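Putative branched-chain amino acid ABC transporter (Chromobacterium violaceum, PDB 4PYR) is a putative periplasmic-binding-protein-like lipoprotein of the LppC family that binds glutathione and may act as an enzyme regulator. Local coordinates at residues D70-L75 and N87-E92; V81-L86 and P97-L102. All coordinates share one frame; numbering follows the deposited sequence.

Contact 1. Residues D70-L75 and N87-E92; sequences DSIVKL and NSVGRE. With GSH (glutathione), chain B.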
ATOM      1  N   ASP A  70      10.861   5.723 -12.918  1.00 33.61           N
ATOM      2  CA  ASP A  70      11.562   6.516 -13.915  1.00 35.68           C
ATOM      3  C   ASP A  70      10.607   7.359 -14.754  1.00 34.52           C
ATOM      4  O   ASP A  70      10.921   8.469 -15.097  1.00 35.97           O
ATOM      5  CB  ASP A  70      12.415   5.623 -14.820  1.00 36.18           C
ATOM      6  CG  ASP A  70      13.543   6.367 -15.461  1.00 40.05           C
ATOM      7  OD1 ASP A  70      14.314   6.993 -14.717  1.00 43.48           O
ATOM      8  OD2 ASP A  70      13.662   6.298 -16.701  1.00 45.01           O
ATOM      9  N   SER A  71       9.413   6.849 -15.078  1.00 28.77           N
ATOM     10  CA  SER A  71       8.400   7.662 -15.764  1.00 29.92           C
ATOM     11  C   SER A  71       7.941   8.880 -14.965  1.00 30.12           C
ATOM     12  O   SER A  71       7.621   9.924 -15.543  1.00 31.55           O
ATOM     13  CB  SER A  71       7.127   6.834 -16.005  1.00 27.82           C
ATOM     14  OG  SER A  71       7.374   5.828 -16.942  1.00 31.47           O
ATOM     15  N   ILE A  72       7.826   8.701 -13.652  1.00 30.24           N
ATOM     16  CA  ILE A  72       7.430   9.780 -12.761  1.00 30.04           C
ATOM     17  C   ILE A  72       8.413  10.955 -12.830  1.00 34.33           C
ATOM     18  O   ILE A  72       7.979  12.094 -12.976  1.00 35.76           O
ATOM     19  CB  ILE A  72       7.214   9.265 -11.327  1.00 29.85           C
ATOM     20  CG1 ILE A  72       5.976   8.364 -11.303  1.00 27.50           C
ATOM     21  CG2 ILE A  72       7.094  10.417 -10.347  1.00 28.49           C
ATOM     22  CD1 ILE A  72       5.802   7.567 -10.031  1.00 31.44           C
ATOM     23  N   VAL A  73       9.716  10.657 -12.752  1.00 34.46           N
ATOM     24  CA  VAL A  73      10.782  11.661 -12.822  1.00 38.82           C
ATOM     25  C   VAL A  73      10.773  12.419 -14.148  1.00 43.08           C
ATOM     26  O   VAL A  73      10.911  13.645 -14.174  1.00 43.62           O
ATOM     27  CB  VAL A  73      12.166  11.021 -12.625  1.00 38.98           C
ATOM     28  CG1 VAL A  73      13.264  12.053 -12.829  1.00 41.15           C
ATOM     29  CG2 VAL A  73      12.273  10.415 -11.227  1.00 36.15           C
ATOM     30  N   LYS A  74      10.634  11.683 -15.248  1.00 37.66           N
ATOM     31  CA  LYS A  74      10.588  12.276 -16.593  1.00 33.32           C
ATOM     32  C   LYS A  74       9.395  13.191 -16.800  1.00 31.62           C
ATOM     33  O   LYS A  74       9.469  14.137 -17.583  1.00 35.20           O
ATOM     34  CB  LYS A  74      10.543  11.171 -17.670  1.00 34.91           C
ATOM     35  CG  LYS A  74      11.840  10.390 -17.788  1.00 36.23           C
ATOM     36  CD  LYS A  74      11.772   9.329 -18.886  1.00 40.07           C
ATOM     37  CE  LYS A  74      13.147   8.787 -19.237  1.00 38.94           C
ATOM     38  NZ  LYS A  74      14.051   9.842 -19.732  1.00 47.18           N
ATOM     39  N   LEU A  75       8.287  12.849 -16.160  1.00 34.49           N
ATOM     40  CA  LEU A  75       6.998  13.527 -16.352  1.00 28.38           C
ATOM     41  C   LEU A  75       6.813  14.782 -15.489  1.00 30.97           C
ATOM     42  O   LEU A  75       6.199  15.735 -15.936  1.00 30.85           O
ATOM     43  CB  LEU A  75       5.845  12.567 -16.070  1.00 30.98           C
ATOM     44  CG  LEU A  75       4.396  13.083 -16.278  1.00 24.17           C
ATOM     45  CD1 LEU A  75       4.259  13.542 -17.732  1.00 34.51           C
ATOM     46  CD2 LEU A  75       3.316  12.080 -15.924  1.00 26.34           C
ATOM     47  N   ASN A  87       3.304   5.380  -7.800  1.00 23.61           N
ATOM     48  CA  ASN A  87       4.546   5.048  -7.124  1.00 24.20           C
ATOM     49  C   ASN A  87       5.004   6.312  -6.419  1.00 27.75           C
ATOM     50  O   ASN A  87       4.428   7.368  -6.630  1.00 27.77           O
ATOM     51  CB  ASN A  87       5.602   4.500  -8.113  1.00 26.98           C
ATOM     52  CG  ASN A  87       6.751   3.838  -7.390  1.00 30.93           C
ATOM     53  OD1 ASN A  87       7.603   4.496  -6.753  1.00 35.98           O
ATOM     54  ND2 ASN A  87       6.750   2.541  -7.423  1.00 35.22           N
ATOM     55  N   SER A  88       6.029   6.200  -5.571  1.00 37.25           N
ATOM     56  CA  SER A  88       6.605   7.364  -4.906  1.00 38.39           C
ATOM     57  C   SER A  88       7.125   8.291  -5.944  1.00 39.56           C
ATOM     58  O   SER A  88       7.659   7.844  -6.961  1.00 44.33           O
ATOM     59  CB  SER A  88       7.766   6.950  -4.027  1.00 39.40           C
ATOM     60  OG  SER A  88       7.320   6.032  -3.051  1.00 40.30           O
ATOM     61  N   VAL A  89       6.968   9.587  -5.719  1.00 43.09           N
ATOM     62  CA  VAL A  89       7.762  10.527  -6.473  1.00 42.53           C
ATOM     63  C   VAL A  89       9.135  10.441  -5.807  1.00 47.38           C
ATOM     64  O   VAL A  89       9.261  10.757  -4.621  1.00 49.53           O
ATOM     65  CB  VAL A  89       7.148  11.964  -6.538  1.00 37.49           C
ATOM     66  CG1 VAL A  89       5.665  11.872  -6.882  1.00 44.12           C
ATOM     67  CG2 VAL A  89       7.430  12.820  -5.284  1.00 37.59           C
ATOM     68  N   GLY A  90      10.145   9.946  -6.533  1.00 45.64           N
ATOM     69  CA  GLY A  90      11.495   9.805  -5.964  1.00 52.61           C
ATOM     70  C   GLY A  90      12.046  11.165  -5.585  1.00 54.59           C
ATOM     71  O   GLY A  90      11.418  12.202  -5.895  1.00 51.59           O
ATOM     72  N   ARG A  91      13.201  11.164  -4.905  1.00 58.74           N
ATOM     73  CA  ARG A  91      13.890  12.403  -4.554  1.00 61.40           C
ATOM     74  C   ARG A  91      14.233  13.230  -5.808  1.00 61.98           C
ATOM     75  O   ARG A  91      14.189  14.465  -5.763  1.00 66.03           O
ATOM     76  CB  ARG A  91      15.202  12.135  -3.772  1.00 65.29           C
ATOM     77  CG  ARG A  91      15.075  11.429  -2.420  1.00 73.74           C
ATOM     78  CD  ARG A  91      16.414  11.419  -1.667  1.00 75.13           C
ATOM     79  NE  ARG A  91      16.539  10.266  -0.767  1.00 70.40           N
ATOM     80  CZ  ARG A  91      17.609   9.991  -0.019  1.00 78.82           C
ATOM     81  NH1 ARG A  91      18.670  10.786  -0.022  1.00 86.40           N
ATOM     82  NH2 ARG A  91      17.609   8.909   0.758  1.00 83.78           N
ATOM     83  N   GLU A  92      14.602  12.560  -6.908  1.00 62.64           N
ATOM     84  CA  GLU A  92      15.032  13.259  -8.139  1.00 63.22           C
ATOM     85  C   GLU A  92      13.866  13.893  -8.913  1.00 55.96           C
ATOM     86  O   GLU A  92      14.077  14.797  -9.729  1.00 55.32           O
ATOM     87  CB  GLU A  92      15.810  12.329  -9.089  1.00 67.87           C
ATOM     88  CG  GLU A  92      16.136  13.007 -10.425  1.00 64.41           C
ATOM     89  CD  GLU A  92      16.986  12.190 -11.377  1.00 75.94           C
ATOM     90  OE1 GLU A  92      17.002  10.942 -11.275  1.00 77.49           O
ATOM     91  OE2 GLU A  92      17.625  12.819 -12.252  1.00 74.87           O
TER
HETATM   92  N1  GSH B 401      11.545   4.129  -1.803  1.00 38.10           N
HETATM   93  CA1 GSH B 401      11.705   2.694  -1.707  1.00 37.78           C
HETATM   94  C1  GSH B 401      12.965   2.309  -0.960  1.00 36.28           C
HETATM   95  O11 GSH B 401      13.181   2.745   0.203  1.00 39.60           O
HETATM   96  O12 GSH B 401      13.762   1.513  -1.513  1.00 45.47           O
HETATM   97  CB1 GSH B 401      11.711   2.062  -3.104  1.00 36.77           C
HETATM   98  CG1 GSH B 401      10.469   2.386  -3.934  1.00 35.67           C
HETATM   99  CD1 GSH B 401       9.240   1.804  -3.306  1.00 36.57           C
HETATM  100  OE1 GSH B 401       9.319   1.303  -2.194  1.00 34.84           O
HETATM  101  N2  GSH B 401       8.125   1.884  -4.066  1.00 39.56           N
HETATM  102  CA2 GSH B 401       6.793   1.387  -3.693  1.00 40.65           C
HETATM  103  C2  GSH B 401       6.471   0.168  -4.504  1.00 44.59           C
HETATM  104  O2  GSH B 401       7.514  -0.451  -4.737  1.00 47.15           O
HETATM  105  CB2 GSH B 401       5.769   2.488  -3.891  1.00 43.88           C
HETATM  106  SG2 GSH B 401       6.558   4.087  -3.788  1.00 47.24           S
HETATM  107  N3  GSH B 401       5.223  -0.238  -4.949  1.00 38.98           N
HETATM  108  CA3 GSH B 401       3.845   0.253  -4.650  1.00 40.09           C
HETATM  109  C3  GSH B 401       2.901   0.446  -5.840  1.00 42.73           C
HETATM  110  O31 GSH B 401       1.646   0.281  -5.704  1.00 36.61           O
HETATM  111  O32 GSH B 401       3.393   0.764  -6.942  1.00 36.41           O

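Contact 2. Residues V81-L86 and P97-L102; sequences VPTLAL and PKLYSL. With GSH (glutathione), chain B.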
ATOM      1  N   VAL A  81      -2.100  19.058 -15.051  1.00 30.65           N
ATOM      2  CA  VAL A  81      -3.366  18.747 -14.410  1.00 22.54           C
ATOM      3  C   VAL A  81      -3.085  17.813 -13.215  1.00 27.16           C
ATOM      4  O   VAL A  81      -2.018  17.184 -13.152  1.00 28.64           O
ATOM      5  CB  VAL A  81      -4.376  18.087 -15.372  1.00 25.87           C
ATOM      6  CG1 VAL A  81      -4.627  18.952 -16.563  1.00 26.59           C
ATOM      7  CG2 VAL A  81      -3.962  16.660 -15.768  1.00 26.14           C
ATOM      8  N   PRO A  82      -3.994  17.783 -12.229  1.00 26.57           N
ATOM      9  CA  PRO A  82      -3.764  16.930 -11.083  1.00 22.49           C
ATOM     10  C   PRO A  82      -3.437  15.541 -11.550  1.00 23.88           C
ATOM     11  O   PRO A  82      -4.179  15.000 -12.373  1.00 21.52           O
ATOM     12  CB  PRO A  82      -5.073  17.017 -10.314  1.00 24.49           C
ATOM     13  CG  PRO A  82      -5.667  18.311 -10.698  1.00 25.97           C
ATOM     14  CD  PRO A  82      -5.300  18.458 -12.152  1.00 28.28           C
ATOM     15  N   THR A  83      -2.319  14.999 -11.062  1.00 22.37           N
ATOM     16  CA  THR A  83      -1.833  13.725 -11.558  1.00 22.13           C
ATOM     17  C   THR A  83      -1.503  12.832 -10.396  1.00 20.39           C
ATOM     18  O   THR A  83      -0.752  13.201  -9.506  1.00 23.23           O
ATOM     19  CB  THR A  83      -0.626  13.985 -12.461  1.00 23.61           C
ATOM     20  OG1 THR A  83      -1.066  14.794 -13.538  1.00 23.08           O
ATOM     21  CG2 THR A  83      -0.039  12.733 -13.008  1.00 23.44           C
ATOM     22  N   LEU A  84      -2.160  11.664 -10.406  1.00 19.42           N
ATOM     23  CA  LEU A  84      -2.011  10.688  -9.339  1.00 18.82           C
ATOM     24  C   LEU A  84      -1.103   9.574  -9.804  1.00 18.09           C
ATOM     25  O   LEU A  84      -1.563   8.555 -10.366  1.00 18.25           O
ATOM     26  CB  LEU A  84      -3.386  10.144  -8.921  1.00 18.69           C
ATOM     27  CG  LEU A  84      -3.310   9.288  -7.682  1.00 18.24           C
ATOM     28  CD1 LEU A  84      -3.004  10.042  -6.412  1.00 20.10           C
ATOM     29  CD2 LEU A  84      -4.659   8.576  -7.591  1.00 18.47           C
ATOM     30  N   ALA A  85       0.193   9.745  -9.563  1.00 18.31           N
ATOM     31  CA  ALA A  85       1.146   8.660  -9.796  1.00 19.81           C
ATOM     32  C   ALA A  85       0.920   7.497  -8.831  1.00 20.03           C
ATOM     33  O   ALA A  85       0.460   7.656  -7.709  1.00 19.11           O
ATOM     34  CB  ALA A  85       2.571   9.184  -9.702  1.00 23.91           C
ATOM     35  N   LEU A  86       1.276   6.292  -9.295  1.00 19.78           N
ATOM     36  CA  LEU A  86       1.035   5.110  -8.485  1.00 20.73           C
ATOM     37  C   LEU A  86       2.325   4.509  -7.991  1.00 22.81           C
ATOM     38  O   LEU A  86       2.442   3.297  -7.801  1.00 26.52           O
ATOM     39  CB  LEU A  86       0.191   4.102  -9.278  1.00 20.87           C
ATOM     40  CG  LEU A  86      -1.210   4.599  -9.705  1.00 21.24           C
ATOM     41  CD1 LEU A  86      -1.966   3.510 -10.478  1.00 19.76           C
ATOM     42  CD2 LEU A  86      -2.017   5.017  -8.485  1.00 19.81           C
ATOM     43  N   PRO A  97       3.221  20.881  -7.616  1.00 36.05           N
ATOM     44  CA  PRO A  97       2.152  20.774  -6.632  1.00 33.93           C
ATOM     45  C   PRO A  97       0.908  20.081  -7.111  1.00 31.87           C
ATOM     46  O   PRO A  97       0.031  19.778  -6.292  1.00 35.06           O
ATOM     47  CB  PRO A  97       1.851  22.253  -6.275  1.00 41.43           C
ATOM     48  CG  PRO A  97       2.265  22.997  -7.483  1.00 39.90           C
ATOM     49  CD  PRO A  97       3.524  22.304  -7.911  1.00 39.70           C
ATOM     50  N   LYS A  98       0.844  19.784  -8.414  1.00 29.19           N
ATOM     51  CA  LYS A  98      -0.247  19.025  -8.989  1.00 30.26           C
ATOM     52  C   LYS A  98       0.075  17.549  -9.104  1.00 26.39           C
ATOM     53  O   LYS A  98      -0.767  16.820  -9.568  1.00 27.47           O
ATOM     54  CB  LYS A  98      -0.579  19.537 -10.380  1.00 31.43           C
ATOM     55  CG  LYS A  98      -1.117  20.948 -10.381  1.00 35.23           C
ATOM     56  CD  LYS A  98      -1.488  21.298 -11.818  1.00 38.25           C
ATOM     57  CE  LYS A  98      -2.920  21.794 -11.923  1.00 41.71           C
ATOM     58  NZ  LYS A  98      -2.919  23.268 -11.835  1.00 47.99           N
ATOM     59  N   LEU A  99       1.277  17.154  -8.699  1.00 29.55           N
ATOM     60  CA  LEU A  99       1.688  15.754  -8.731  1.00 26.70           C
ATOM     61  C   LEU A  99       1.585  15.116  -7.360  1.00 23.58           C
ATOM     62  O   LEU A  99       2.229  15.521  -6.427  1.00 27.82           O
ATOM     63  CB  LEU A  99       3.122  15.636  -9.272  1.00 28.94           C
ATOM     64  CG  LEU A  99       3.673  14.214  -9.422  1.00 29.53           C
ATOM     65  CD1 LEU A  99       2.719  13.360 -10.265  1.00 30.77           C
ATOM     66  CD2 LEU A  99       5.098  14.188  -9.971  1.00 31.67           C
ATOM     67  N   TYR A 100       0.775  14.015  -7.313  1.00 25.16           N
ATOM     68  CA  TYR A 100       0.444  13.338  -6.066  1.00 24.26           C
ATOM     69  C   TYR A 100       0.794  11.853  -6.256  1.00 21.94           C
ATOM     70  O   TYR A 100       1.057  11.417  -7.369  1.00 21.67           O
ATOM     71  CB  TYR A 100      -1.077  13.440  -5.771  1.00 24.26           C
ATOM     72  CG  TYR A 100      -1.579  14.876  -5.653  1.00 26.25           C
ATOM     73  CD1 TYR A 100      -1.604  15.498  -4.431  1.00 26.67           C
ATOM     74  CD2 TYR A 100      -2.063  15.558  -6.766  1.00 24.53           C
ATOM     75  CE1 TYR A 100      -2.024  16.836  -4.309  1.00 31.75           C
ATOM     76  CE2 TYR A 100      -2.508  16.880  -6.659  1.00 29.98           C
ATOM     77  CZ  TYR A 100      -2.494  17.497  -5.437  1.00 27.68           C
ATOM     78  OH  TYR A 100      -2.944  18.809  -5.319  1.00 34.13           O
ATOM     79  N   SER A 101       0.817  11.116  -5.154  1.00 22.98           N
ATOM     80  CA  SER A 101       1.118   9.670  -5.204  1.00 24.90           C
ATOM     81  C   SER A 101       0.091   8.910  -4.384  1.00 22.79           C
ATOM     82  O   SER A 101      -0.290   9.351  -3.323  1.00 22.25           O
ATOM     83  CB  SER A 101       2.522   9.377  -4.627  1.00 28.54           C
ATOM     84  OG  SER A 101       2.759   7.972  -4.523  1.00 37.14           O
ATOM     85  N   LEU A 102      -0.321   7.743  -4.886  1.00 20.95           N
ATOM     86  CA  LEU A 102      -0.997   6.718  -4.072  1.00 21.80           C
ATOM     87  C   LEU A 102      -0.281   5.415  -4.378  1.00 20.26           C
ATOM     88  O   LEU A 102      -0.178   5.062  -5.516  1.00 21.26           O
ATOM     89  CB  LEU A 102      -2.462   6.562  -4.449  1.00 21.02           C
ATOM     90  CG  LEU A 102      -3.224   5.441  -3.710  1.00 21.12           C
ATOM     91  CD1 LEU A 102      -3.306   5.661  -2.201  1.00 22.78           C
ATOM     92  CD2 LEU A 102      -4.618   5.275  -4.257  1.00 21.49           C
TER
HETATM   93  N1  GSH B 401      11.545   4.129  -1.803  1.00 38.10           N
HETATM   94  CA1 GSH B 401      11.705   2.694  -1.707  1.00 37.78           C
HETATM   95  C1  GSH B 401      12.965   2.309  -0.960  1.00 36.28           C
HETATM   96  O11 GSH B 401      13.181   2.745   0.203  1.00 39.60           O
HETATM   97  O12 GSH B 401      13.762   1.513  -1.513  1.00 45.47           O
HETATM   98  CB1 GSH B 401      11.711   2.062  -3.104  1.00 36.77           C
HETATM   99  CG1 GSH B 401      10.469   2.386  -3.934  1.00 35.67           C
HETATM  100  CD1 GSH B 401       9.240   1.804  -3.306  1.00 36.57           C
HETATM  101  OE1 GSH B 401       9.319   1.303  -2.194  1.00 34.84           O
HETATM  102  N2  GSH B 401       8.125   1.884  -4.066  1.00 39.56           N
HETATM  103  CA2 GSH B 401       6.793   1.387  -3.693  1.00 40.65           C
HETATM  104  C2  GSH B 401       6.471   0.168  -4.504  1.00 44.59           C
HETATM  105  O2  GSH B 401       7.514  -0.451  -4.737  1.00 47.15           O
HETATM  106  CB2 GSH B 401       5.769   2.488  -3.891  1.00 43.88           C
HETATM  107  SG2 GSH B 401       6.558   4.087  -3.788  1.00 47.24           S
HETATM  108  N3  GSH B 401       5.223  -0.238  -4.949  1.00 38.98           N
HETATM  109  CA3 GSH B 401       3.845   0.253  -4.650  1.00 40.09           C
HETATM  110  C3  GSH B 401       2.901   0.446  -5.840  1.00 42.73           C
HETATM  111  O31 GSH B 401       1.646   0.281  -5.704  1.00 36.61           O
HETATM  112  O32 GSH B 401       3.393   0.764  -6.942  1.00 36.41           O

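Contact 1. Residues D70-L75 and N87-E92
Ile-72 and Val-73, neighbours on helix 69-75, meet the loop 87-92 through van der Waals contacts, mostly apolar. The two branches of Ile-72 divide the work. Its CD1 methyl reaches the start of the loop, 3.6 Å from CB of Asn-87 and also 3.6 Å from the carbonyl O of Ser-88, while CG2, set anti to the backbone N (chi1 -68° places CG1 beside that N), packs against Val-89, 3.9 Å from its CA and 4.0 Å from its CG1. The side chains of Ile-72 and Val-89 cross at about a right angle.

Further along, Val-73 offers CG1 to the stem of Glu-92, whose CG lies 3.9 Å away. The Glu-92 chain is extended, passing its methylene groups across the valine, and leaves its carboxylate at the exposed side.

The loop follows strand 83-85 at the C-terminal ends of the parallel strands, where proteins of the periplasmic-binding-protein clan commonly hold their ligands in the cleft between two lobes. Asn-87 and Ser-88 line the glutathione pocket, and Arg-137 NH2 supplies a hydrogen bond to the ligand.

A polar bond ties down the start of the loop: the Asn-87 carbonyl O accepts a hydrogen bond from Ser-101 OG.

Contact 2. Residues V81-L86 and P97-L102
The Tyr-100 ring has the carbonyl O of Thr-83 at its edge, near the ring plane and 3.8 Å from CD2, while Pro-82 CB approaches obliquely. With CG beside the backbone N (chi1 -59°), the ring runs back toward Pro-82, and its OH is hydrogen-bonded to Gly-270 N.

Between the strands, four backbone hydrogen bonds alternate in parallel fashion. Thr-83 N donates to Lys-98 O (2.8 Å) and Tyr-100 N to Thr-83 O; Leu-102 N likewise reaches Ala-85 O. The bond from Ala-85 N to Tyr-100 O is the most bent, with 136° at the hydrogen.

On the face with Tyr-100, Leu-84 CD1 lies 4.0 Å from both Tyr-100 CB and Leu-102 CB. On the opposite face, that of Thr-83, Ala-85 and Leu-99, Leu-99 CD1 touches Thr-83 CG2 (3.9 Å) and Ala-85 CB. Thr-83 OG1 donates a hydrogen bond to Val-81 O (2.6 Å) from above the carbonyl plane and is also bonded to Tyr-52 OH. The bent Lys-98 chain lies along Val-81 and Pro-82. Leu-86, which lines the glutathione pocket, brings CD2 to 3.5 Å from Leu-102 O.

Strand 99-101 is an outermost strand of this parallel sheet within the chain, and strand 83-85 bonds on its other edge to strand 62-64. Leu-264 of helix 245-265 and Phe-290 of strand 290-298 cover the face bearing Leu-84 and Tyr-100; Leu-253 and Leu-260 touch Leu-102.

Contacts 1 and 2 lie with centres 11 Å apart on the same side of the chain's centre, and their segments alternate along the sequence: helix 69-75, strand 83-85, loop 87-92, strand 99-101. Contact 2 joins the last two strands of the parallel sheet, and contact 1 sets the preceding helix against the loop that connects them. Ile-72 CD1 packs on Ala-85 CB (3.6 Å) and Val-89 CG1 on Leu-99 CD2, so helix and loop share the sheet face bearing Ala-85 and Leu-99. Both contacts reach glutathione: Leu-86, Asn-87 and Ser-88 follow strand 83-85 consecutively, so this part of the pocket wall grows directly from the end of that strand.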